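Protocatechuate decarboxylase (Klebsiella pneumoniae, PDB 5O3M) decarboxylates 3,4-dihydroxybenzoic acid to catechol as a prenylated-flavin-dependent UbiD-family enzyme, and can run in reverse to carboxylate catechols at the para position. Local coordinates at residues A281-E286 against V329-N334; L173-D178 against K276-A281; S177-A182 against Q215-A220; V445-I450 against T479-T484. All blocks are in the same frame, centred on the assembly; numbering follows the deposited sequence.

Contact 1. Residues A281-E286 against V329-N334; sequences AEIVIE and VTMRNN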
# COMPACT_ATOMS: atom_id res chain seq x y z
N ALA A 281 24.49 -23.49 46.30
CA ALA A 281 24.67 -22.15 45.77
C ALA A 281 25.92 -21.50 46.35
O ALA A 281 26.30 -21.74 47.50
CB ALA A 281 23.45 -21.29 46.07
N GLU A 282 26.55 -20.63 45.55
CA GLU A 282 27.69 -19.86 46.04
C GLU A 282 27.26 -18.90 47.15
O GLU A 282 27.88 -18.87 48.22
CB GLU A 282 28.35 -19.09 44.89
CG GLU A 282 29.14 -19.95 43.90
CD GLU A 282 30.39 -20.59 44.51
OE1 GLU A 282 31.05 -19.97 45.39
OE2 GLU A 282 30.73 -21.72 44.09
N ILE A 283 26.20 -18.13 46.90
CA ILE A 283 25.76 -17.05 47.79
C ILE A 283 24.24 -17.14 47.92
O ILE A 283 23.54 -17.34 46.92
CB ILE A 283 26.19 -15.67 47.25
CG1 ILE A 283 27.71 -15.57 47.14
CG2 ILE A 283 25.62 -14.52 48.12
CD1 ILE A 283 28.21 -14.24 46.68
N VAL A 284 23.73 -16.97 49.14
CA VAL A 284 22.29 -16.93 49.40
C VAL A 284 21.95 -15.69 50.21
O VAL A 284 22.46 -15.52 51.33
CB VAL A 284 21.80 -18.19 50.13
CG1 VAL A 284 20.31 -18.07 50.46
CG2 VAL A 284 22.06 -19.43 49.27
N ILE A 285 21.08 -14.85 49.68
CA ILE A 285 20.50 -13.74 50.44
C ILE A 285 19.12 -14.16 50.94
O ILE A 285 18.22 -14.44 50.14
CB ILE A 285 20.42 -12.46 49.60
CG1 ILE A 285 21.81 -12.06 49.09
CG2 ILE A 285 19.85 -11.33 50.42
CD1 ILE A 285 21.79 -11.14 47.87
N GLU A 286 18.96 -14.25 52.26
CA GLU A 286 17.69 -14.55 52.90
C GLU A 286 17.05 -13.25 53.36
O GLU A 286 17.72 -12.41 53.97
CB GLU A 286 17.87 -15.51 54.09
CG GLU A 286 18.70 -16.76 53.78
CD GLU A 286 18.69 -17.80 54.91
OE1 GLU A 286 18.13 -17.51 55.99
OE2 GLU A 286 19.24 -18.92 54.70
N VAL A 329 22.82 -13.44 55.11
CA VAL A 329 23.53 -13.86 53.91
C VAL A 329 24.37 -15.07 54.29
O VAL A 329 25.19 -15.00 55.22
CB VAL A 329 24.42 -12.76 53.32
CG1 VAL A 329 25.15 -13.29 52.08
CG2 VAL A 329 23.61 -11.51 52.98
N THR A 330 24.16 -16.19 53.60
CA THR A 330 25.01 -17.35 53.75
C THR A 330 25.79 -17.54 52.45
O THR A 330 25.37 -17.10 51.38
CB THR A 330 24.20 -18.61 54.09
OG1 THR A 330 23.55 -19.12 52.92
CG2 THR A 330 23.14 -18.30 55.14
N MET A 331 26.95 -18.18 52.55
CA MET A 331 27.74 -18.38 51.34
C MET A 331 28.74 -19.51 51.56
O MET A 331 29.00 -19.92 52.69
CB MET A 331 28.44 -17.09 50.93
CG MET A 331 29.40 -16.53 51.96
SD MET A 331 30.12 -14.95 51.44
CE MET A 331 28.66 -13.91 51.38
N ARG A 332 29.27 -20.02 50.45
CA ARG A 332 30.36 -20.98 50.51
C ARG A 332 31.66 -20.31 50.93
O ARG A 332 31.84 -19.09 50.81
CB ARG A 332 30.57 -21.67 49.16
CG ARG A 332 29.38 -22.44 48.64
CD ARG A 332 29.72 -23.18 47.36
NE ARG A 332 30.68 -24.26 47.58
CZ ARG A 332 30.75 -25.36 46.83
NH1 ARG A 332 29.93 -25.53 45.82
NH2 ARG A 332 31.65 -26.29 47.12
N ASN A 333 32.58 -21.12 51.43
CA ASN A 333 33.95 -20.64 51.57
C ASN A 333 34.47 -20.20 50.21
O ASN A 333 34.15 -20.81 49.19
CB ASN A 333 34.81 -21.74 52.18
CG ASN A 333 34.44 -22.04 53.64
OD1 ASN A 333 34.31 -23.20 54.04
ND2 ASN A 333 34.27 -20.98 54.43
N ASN A 334 35.24 -19.11 50.19
CA ASN A 334 35.77 -18.53 48.95
C ASN A 334 34.65 -18.29 47.94
O ASN A 334 34.80 -18.56 46.74
CB ASN A 334 36.86 -19.42 48.35
CG ASN A 334 37.81 -20.00 49.41
OD1 ASN A 334 37.90 -21.22 49.59
ND2 ASN A 334 38.50 -19.12 50.12
O HOH W 1 29.33 -23.93 43.68
O HOH W 2 20.92 -20.38 53.09
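A281 meets the partner segment through its backbone: its O lies 3.4 Å from R332 CG, where the arginine chain sets out. At E282 the carbonyl takes the R332 N-H in a 2.9 Å bond between R332 N and E282 O (N-H...O 161°). The E282 chain, bent at chi2, brings its OE2 up to R332 CD, the two chains crossing at a slant. Carboxylate and guanidinium planes are only 8° apart, yet E282 OE2 stays 4.3 Å from R332 NH1 and no N-H points at it; a water links the two, weakly on the arginine side. E282 OE1 takes the backbone N-H of I336, while OE2 pairs with R29 and R332 with D27 in salt bridges. I283 lies beside M331, its CG1 4.1 Å from M331 CB, and its CG2 reaches V329 CG1. E282 and I283 both face M230 of strand 224-230, a classic beta bulge on the other edge of this strand in the large antiparallel sheet of the Rift-related domain. V284 and T330 form the hydrogen-bonded pair, V284 N to T330 O at 2.8 Å and T330 N to V284 O at 2.9 Å. T330 OG1, set between backbone N and carbonyl carbon (chi1 78°), packs 3.4 Å from V284 CB and is hydrogen-bonded to C137 O. I285 CG1 packs on V329 CG2 at 4.3 Å. The E286 carboxylate takes the backbone N-H groups of V271 and S272, and a water bridges its OE2 to T330 OG1.

Contact 2. Residues L173-D178 against K276-A281; sequences LALASD and KAIARA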
# COMPACT_ATOMS: atom_id res chain seq x y z
N LEU A 173 18.25 -15.98 41.74
CA LEU A 173 17.18 -16.96 41.62
C LEU A 173 16.36 -16.96 42.91
O LEU A 173 16.83 -17.41 43.96
CB LEU A 173 17.74 -18.35 41.31
CG LEU A 173 16.68 -19.41 41.01
CD1 LEU A 173 16.34 -19.48 39.50
CD2 LEU A 173 17.16 -20.76 41.53
N ALA A 174 15.14 -16.46 42.83
CA ALA A 174 14.26 -16.35 43.98
C ALA A 174 13.49 -17.65 44.16
O ALA A 174 12.93 -18.19 43.20
CB ALA A 174 13.30 -15.18 43.82
N LEU A 175 13.47 -18.15 45.40
CA LEU A 175 12.54 -19.18 45.84
C LEU A 175 11.53 -18.54 46.79
O LEU A 175 11.89 -17.70 47.61
CB LEU A 175 13.25 -20.34 46.54
CG LEU A 175 13.72 -21.44 45.59
CD1 LEU A 175 14.61 -20.88 44.49
CD2 LEU A 175 14.45 -22.51 46.37
N ALA A 176 10.27 -18.93 46.66
CA ALA A 176 9.20 -18.35 47.47
C ALA A 176 7.98 -19.26 47.40
O ALA A 176 7.83 -20.08 46.49
CB ALA A 176 8.85 -16.94 47.00
N SER A 177 7.10 -19.09 48.39
CA SER A 177 5.89 -19.89 48.56
C SER A 177 4.71 -18.97 48.87
O SER A 177 4.88 -17.86 49.38
CB SER A 177 6.04 -20.92 49.71
OG SER A 177 7.26 -21.63 49.64
N ASP A 178 3.52 -19.47 48.59
CA ASP A 178 2.30 -18.75 48.91
C ASP A 178 2.17 -18.60 50.43
O ASP A 178 2.36 -19.58 51.17
CB ASP A 178 1.10 -19.51 48.34
CG ASP A 178 -0.21 -18.75 48.49
OD1 ASP A 178 -0.45 -17.81 47.71
OD2 ASP A 178 -1.00 -19.12 49.38
N LYS A 276 13.11 -22.39 51.50
CA LYS A 276 14.23 -23.19 51.04
C LYS A 276 15.26 -22.31 50.33
O LYS A 276 14.95 -21.22 49.83
CB LYS A 276 13.77 -24.30 50.09
CG LYS A 276 12.77 -25.28 50.69
CD LYS A 276 13.36 -25.98 51.93
CE LYS A 276 12.37 -26.95 52.58
NZ LYS A 276 11.17 -26.26 53.13
N ALA A 277 16.50 -22.80 50.28
CA ALA A 277 17.57 -22.21 49.50
C ALA A 277 18.27 -23.31 48.70
O ALA A 277 18.11 -24.49 49.00
CB ALA A 277 18.58 -21.48 50.39
N ILE A 278 19.02 -22.91 47.67
CA ILE A 278 19.79 -23.87 46.88
C ILE A 278 21.01 -24.29 47.69
O ILE A 278 21.89 -23.48 47.99
CB ILE A 278 20.20 -23.29 45.52
CG1 ILE A 278 18.97 -22.80 44.73
CG2 ILE A 278 20.92 -24.35 44.68
CD1 ILE A 278 18.04 -23.90 44.30
N ALA A 279 21.07 -25.58 48.04
CA ALA A 279 22.07 -26.04 49.00
C ALA A 279 23.50 -25.84 48.49
O ALA A 279 24.41 -25.58 49.30
CB ALA A 279 21.83 -27.51 49.34
N ARG A 280 23.72 -25.96 47.18
CA ARG A 280 25.06 -25.85 46.62
C ARG A 280 25.32 -24.48 45.99
O ARG A 280 26.30 -24.32 45.25
CB ARG A 280 25.31 -26.98 45.62
CG ARG A 280 25.19 -28.35 46.27
CD ARG A 280 25.94 -29.40 45.49
NE ARG A 280 27.39 -29.23 45.61
CZ ARG A 280 28.12 -29.73 46.61
NH1 ARG A 280 27.54 -30.45 47.58
NH2 ARG A 280 29.43 -29.53 46.64
N ALA A 281 24.49 -23.49 46.30
CA ALA A 281 24.67 -22.15 45.77
C ALA A 281 25.92 -21.50 46.35
O ALA A 281 26.30 -21.74 47.50
CB ALA A 281 23.45 -21.29 46.07
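L175 and L173 both point toward the segment 276-281, and their CD2 methyls make the contact between strand 168-177, from the large antiparallel sheet of the Rift-related domain, and the short edge strand 276-278. The strand directions differ by 159°, but the axes approach no closer than 7.3 Å and no hydrogen bond joins the segments, so side-chain packing makes the junction. L175 leans its CD2 over the K276 peptide, 3.7 Å from K276 O and 4.0 Å from K276 C. The same CD2 also meets K276 CB at 4.2 Å. The lysine chain then turns away, bent at chi2 and chi4, and gives its NZ to Q269. I278 points back toward the leucines with its CG1-CD1 branch spanning both: CG1 touches L173 CD2 at 4.2 Å, while its terminal CD1 comes to L175 CD2. L267 of strand 266-269 packs on L175 and I278. Between the two strands, T227 and N229 of strand 224-230 supply polar links, the T227 hydroxyl to K276 O and the N229 side chain to both L173 O and I278 N. Beyond I278 a type I turn reverses the chain, closed by a 3.1 Å bond from A281 N to I278 O.

Contact 3. Residues S177-A182 against Q215-A220; sequences SDPVDA and QKAEAA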
# COMPACT_ATOMS: atom_id res chain seq x y z
N SER A 177 7.10 -19.09 48.39
CA SER A 177 5.89 -19.89 48.56
C SER A 177 4.71 -18.97 48.87
O SER A 177 4.88 -17.86 49.38
CB SER A 177 6.04 -20.92 49.71
OG SER A 177 7.26 -21.63 49.64
N ASP A 178 3.52 -19.47 48.59
CA ASP A 178 2.30 -18.75 48.91
C ASP A 178 2.17 -18.60 50.43
O ASP A 178 2.36 -19.58 51.17
CB ASP A 178 1.10 -19.51 48.34
CG ASP A 178 -0.21 -18.75 48.49
OD1 ASP A 178 -0.45 -17.81 47.71
OD2 ASP A 178 -1.00 -19.12 49.38
N PRO A 179 1.83 -17.41 50.94
CA PRO A 179 1.78 -17.23 52.41
C PRO A 179 0.65 -17.99 53.08
O PRO A 179 0.72 -18.22 54.29
CB PRO A 179 1.59 -15.71 52.57
CG PRO A 179 0.84 -15.30 51.32
CD PRO A 179 1.38 -16.20 50.21
N VAL A 180 -0.38 -18.37 52.34
CA VAL A 180 -1.52 -19.10 52.89
C VAL A 180 -1.43 -20.59 52.60
O VAL A 180 -1.70 -21.41 53.48
CB VAL A 180 -2.84 -18.50 52.35
CG1 VAL A 180 -4.03 -19.29 52.88
CG2 VAL A 180 -2.95 -17.02 52.72
N ASP A 181 -1.07 -20.95 51.37
CA ASP A 181 -0.96 -22.34 50.94
C ASP A 181 0.51 -22.64 50.65
O ASP A 181 1.01 -22.37 49.55
CB ASP A 181 -1.83 -22.60 49.71
CG ASP A 181 -1.82 -24.05 49.28
OD1 ASP A 181 -1.11 -24.85 49.93
OD2 ASP A 181 -2.51 -24.39 48.30
N ALA A 182 1.20 -23.22 51.64
CA ALA A 182 2.63 -23.47 51.56
C ALA A 182 3.02 -24.43 50.45
O ALA A 182 4.20 -24.50 50.09
CB ALA A 182 3.14 -24.01 52.90
N GLN A 215 1.75 -10.07 46.88
CA GLN A 215 0.55 -9.24 47.04
C GLN A 215 -0.38 -9.80 48.11
O GLN A 215 -0.93 -9.04 48.92
CB GLN A 215 -0.18 -9.12 45.71
CG GLN A 215 0.48 -8.18 44.74
CD GLN A 215 -0.02 -8.38 43.33
OE1 GLN A 215 -0.53 -9.44 42.97
NE2 GLN A 215 0.12 -7.35 42.51
N LYS A 216 -0.58 -11.12 48.13
CA LYS A 216 -1.43 -11.74 49.14
C LYS A 216 -0.86 -11.55 50.54
O LYS A 216 -1.61 -11.37 51.50
CB LYS A 216 -1.59 -13.23 48.85
CG LYS A 216 -2.27 -14.02 49.97
CD LYS A 216 -2.29 -15.52 49.66
CE LYS A 216 -2.79 -15.79 48.25
NZ LYS A 216 -3.00 -17.25 48.03
N ALA A 217 0.47 -11.60 50.66
CA ALA A 217 1.09 -11.30 51.94
C ALA A 217 0.97 -9.82 52.27
O ALA A 217 0.74 -9.45 53.43
CB ALA A 217 2.56 -11.74 51.93
N GLU A 218 1.11 -8.96 51.27
CA GLU A 218 0.97 -7.52 51.49
C GLU A 218 -0.45 -7.16 51.89
O GLU A 218 -0.66 -6.32 52.77
CB GLU A 218 1.40 -6.75 50.24
CG GLU A 218 1.28 -5.23 50.35
CD GLU A 218 2.16 -4.50 49.36
OE1 GLU A 218 1.96 -4.66 48.13
OE2 GLU A 218 3.07 -3.77 49.82
N ALA A 219 -1.45 -7.79 51.25
CA ALA A 219 -2.84 -7.51 51.61
C ALA A 219 -3.11 -7.84 53.07
O ALA A 219 -3.93 -7.16 53.71
CB ALA A 219 -3.79 -8.29 50.70
N ALA A 220 -2.45 -8.87 53.61
CA ALA A 220 -2.58 -9.24 55.01
C ALA A 220 -1.66 -8.43 55.91
O ALA A 220 -1.61 -8.69 57.12
CB ALA A 220 -2.31 -10.73 55.20
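D178 and K216 form a salt bridge whose short arm, K216 NZ to D178 OD1, measures 2.6 Å and uses the syn lone pair of that oxygen. A second, weak bond runs from K216 NZ to D178 OD2 at 3.1 Å. The two side chains cross at about a right angle, and the lysine reaches across through a CG anti to its backbone N (chi1 170°) and a bend at chi3. P179 and V180 pack together against its aliphatic portion: P179 CG lies 3.5 Å from K216 CD, and V180 CG2 presses on the same carbon at 3.5 Å, tighter than usual van der Waals contact. P179 CG rests 4.0 Å from A217 CB. An Asx motif fixes the carboxylate: D178 OD2 accepts from D181 N at 2.7 Å along its anti lone pair (N-H...O 161°), and from V180 N, which comes from 58° above the carboxylate plane and makes an Asx turn. Loop backbone and lysine thus share one carboxylate, probably steadying its negative charge. F213, one turn earlier on the helix, packs on D178 and P179, while L224 of strand 224-230 meets P179 and A217; the contact sets the loop between strands 168-177 and 185-196 against the last turn of helix 209-219.

Contact 4. Residues V445-I450 against T479-T484; sequences VSITTI and TIFDCT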
# COMPACT_ATOMS: atom_id res chain seq x y z
N VAL A 445 6.83 -8.11 -2.73
CA VAL A 445 6.16 -9.39 -2.69
C VAL A 445 6.33 -10.09 -1.34
O VAL A 445 5.38 -10.65 -0.79
CB VAL A 445 6.67 -10.30 -3.83
CG1 VAL A 445 6.04 -11.67 -3.77
CG2 VAL A 445 6.40 -9.63 -5.19
N SER A 446 7.55 -10.04 -0.78
CA SER A 446 7.98 -10.95 0.26
C SER A 446 7.88 -10.36 1.66
O SER A 446 8.19 -11.05 2.63
CB SER A 446 9.44 -11.40 0.02
OG SER A 446 9.71 -11.68 -1.35
N ILE A 447 7.50 -9.10 1.78
CA ILE A 447 7.46 -8.41 3.06
C ILE A 447 5.99 -8.12 3.40
O ILE A 447 5.31 -7.40 2.66
CB ILE A 447 8.28 -7.11 3.03
CG1 ILE A 447 9.70 -7.37 2.51
CG2 ILE A 447 8.33 -6.47 4.44
CD1 ILE A 447 10.55 -6.10 2.37
N THR A 448 5.52 -8.68 4.52
CA THR A 448 4.17 -8.45 5.02
C THR A 448 4.26 -7.70 6.35
O THR A 448 4.93 -8.15 7.28
CB THR A 448 3.43 -9.78 5.19
OG1 THR A 448 3.17 -10.36 3.90
CG2 THR A 448 2.13 -9.60 5.96
N THR A 449 3.59 -6.55 6.44
CA THR A 449 3.56 -5.75 7.65
C THR A 449 2.24 -5.96 8.38
O THR A 449 1.17 -5.93 7.76
CB THR A 449 3.75 -4.26 7.37
OG1 THR A 449 2.75 -3.81 6.42
CG2 THR A 449 5.21 -3.94 6.86
N ILE A 450 2.32 -6.16 9.69
CA ILE A 450 1.15 -6.34 10.53
C ILE A 450 1.18 -5.26 11.60
O ILE A 450 1.82 -5.38 12.63
CB ILE A 450 1.14 -7.75 11.19
CG1 ILE A 450 1.31 -8.83 10.12
CG2 ILE A 450 -0.19 -8.00 11.91
CD1 ILE A 450 1.44 -10.25 10.66
N THR A 479 6.77 -7.38 11.22
CA THR A 479 7.03 -7.66 9.81
C THR A 479 7.52 -9.09 9.61
O THR A 479 8.39 -9.56 10.35
CB THR A 479 8.06 -6.68 9.26
OG1 THR A 479 7.61 -5.35 9.49
CG2 THR A 479 8.28 -6.89 7.76
N ILE A 480 6.94 -9.78 8.63
CA ILE A 480 7.37 -11.11 8.21
C ILE A 480 8.15 -10.95 6.92
O ILE A 480 7.61 -10.48 5.91
CB ILE A 480 6.18 -12.06 8.03
CG1 ILE A 480 5.34 -12.17 9.30
CG2 ILE A 480 6.64 -13.47 7.57
CD1 ILE A 480 3.93 -12.74 9.07
N PHE A 481 9.44 -11.32 6.93
CA PHE A 481 10.29 -11.28 5.74
C PHE A 481 10.37 -12.72 5.23
O PHE A 481 11.09 -13.55 5.80
CB PHE A 481 11.69 -10.74 6.02
CG PHE A 481 11.73 -9.34 6.55
CD1 PHE A 481 11.67 -9.10 7.91
CD2 PHE A 481 11.91 -8.27 5.70
CE1 PHE A 481 11.75 -7.80 8.42
CE2 PHE A 481 11.96 -6.98 6.19
CZ PHE A 481 11.91 -6.75 7.57
N ASP A 482 9.64 -13.01 4.16
CA ASP A 482 9.65 -14.35 3.58
C ASP A 482 10.80 -14.45 2.59
O ASP A 482 10.72 -13.96 1.46
CB ASP A 482 8.33 -14.68 2.90
CG ASP A 482 8.33 -16.08 2.29
OD1 ASP A 482 9.32 -16.84 2.51
OD2 ASP A 482 7.34 -16.43 1.61
N CYS A 483 11.87 -15.15 3.00
CA CYS A 483 13.03 -15.41 2.15
C CYS A 483 13.14 -16.90 1.79
O CYS A 483 14.23 -17.40 1.52
CB CYS A 483 14.30 -14.90 2.83
SG CYS A 483 14.12 -13.14 3.46
N THR A 484 12.01 -17.62 1.79
CA THR A 484 11.96 -18.96 1.23
C THR A 484 11.73 -18.87 -0.28
O THR A 484 11.03 -17.98 -0.76
CB THR A 484 10.86 -19.80 1.91
OG1 THR A 484 9.56 -19.30 1.55
CG2 THR A 484 11.02 -19.73 3.44
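S446 O receives the D482 N-H at 2.9 Å between D482 N and S446 O, nearly straight (169°), and this bond leads an antiparallel ladder. T448 with I480 is its hydrogen-bonded pair, T448 N to I480 O at 3.1 Å and I480 N to T448 O at 2.9 Å. D482 OD1 accepts from T484 N in an Asx turn (2.9 Å from T484 N to D482 OD1) and from T484 OG1 on its syn lone pair, while OD2 takes Q401 NE2. Packing follows the strands' two faces. On that of I447, T449, T479 and F481, I447 CG2 comes within 3.3 Å of T479 CG2, a tight pair. T479 CG2, anti to its backbone N (chi1 -55° for OG1), sits 3.6 Å above one face of the F481 ring, offset toward the rim, while I447 CG1 reaches F481 CD2 obliquely. On the other face, I450 CD1 meets I480 CD1 at 3.9 Å. F481 also meets F481 of a second subunit, and I450 meets I450 of a third. In the C-terminal domain's sheet, strand 475-482 lies between 447-454, outermost within the chain, and 417-422; helix 400-411 packs on I450 and I480 through L409, and helix 430-439 on F481 through M437.

Overall arrangement
From the N terminus, the segment around 173-182 opens two contacts. Contact 3 closes first, returning the chain at helix 209-219 after 32 residues; contact 2 shares S177 and D178 with it and closes later, setting strand 276-278 against strand 168-177, so the loop of contact 3 nests within that of contact 2. Contact 1 opens where contact 2 ends, at A281, and closes at 329-334, joining strands 283-289 and 323-331. Contacts 1 and 2 touch, V284 CG1 lying 3.8 Å from A277 CB, and both reach the same sheet. Contact 4 joins strands 447-454 and 475-482 of the C-terminal domain, its centre about 50 Å from that of contact 1, on the opposite side of the chain's centre.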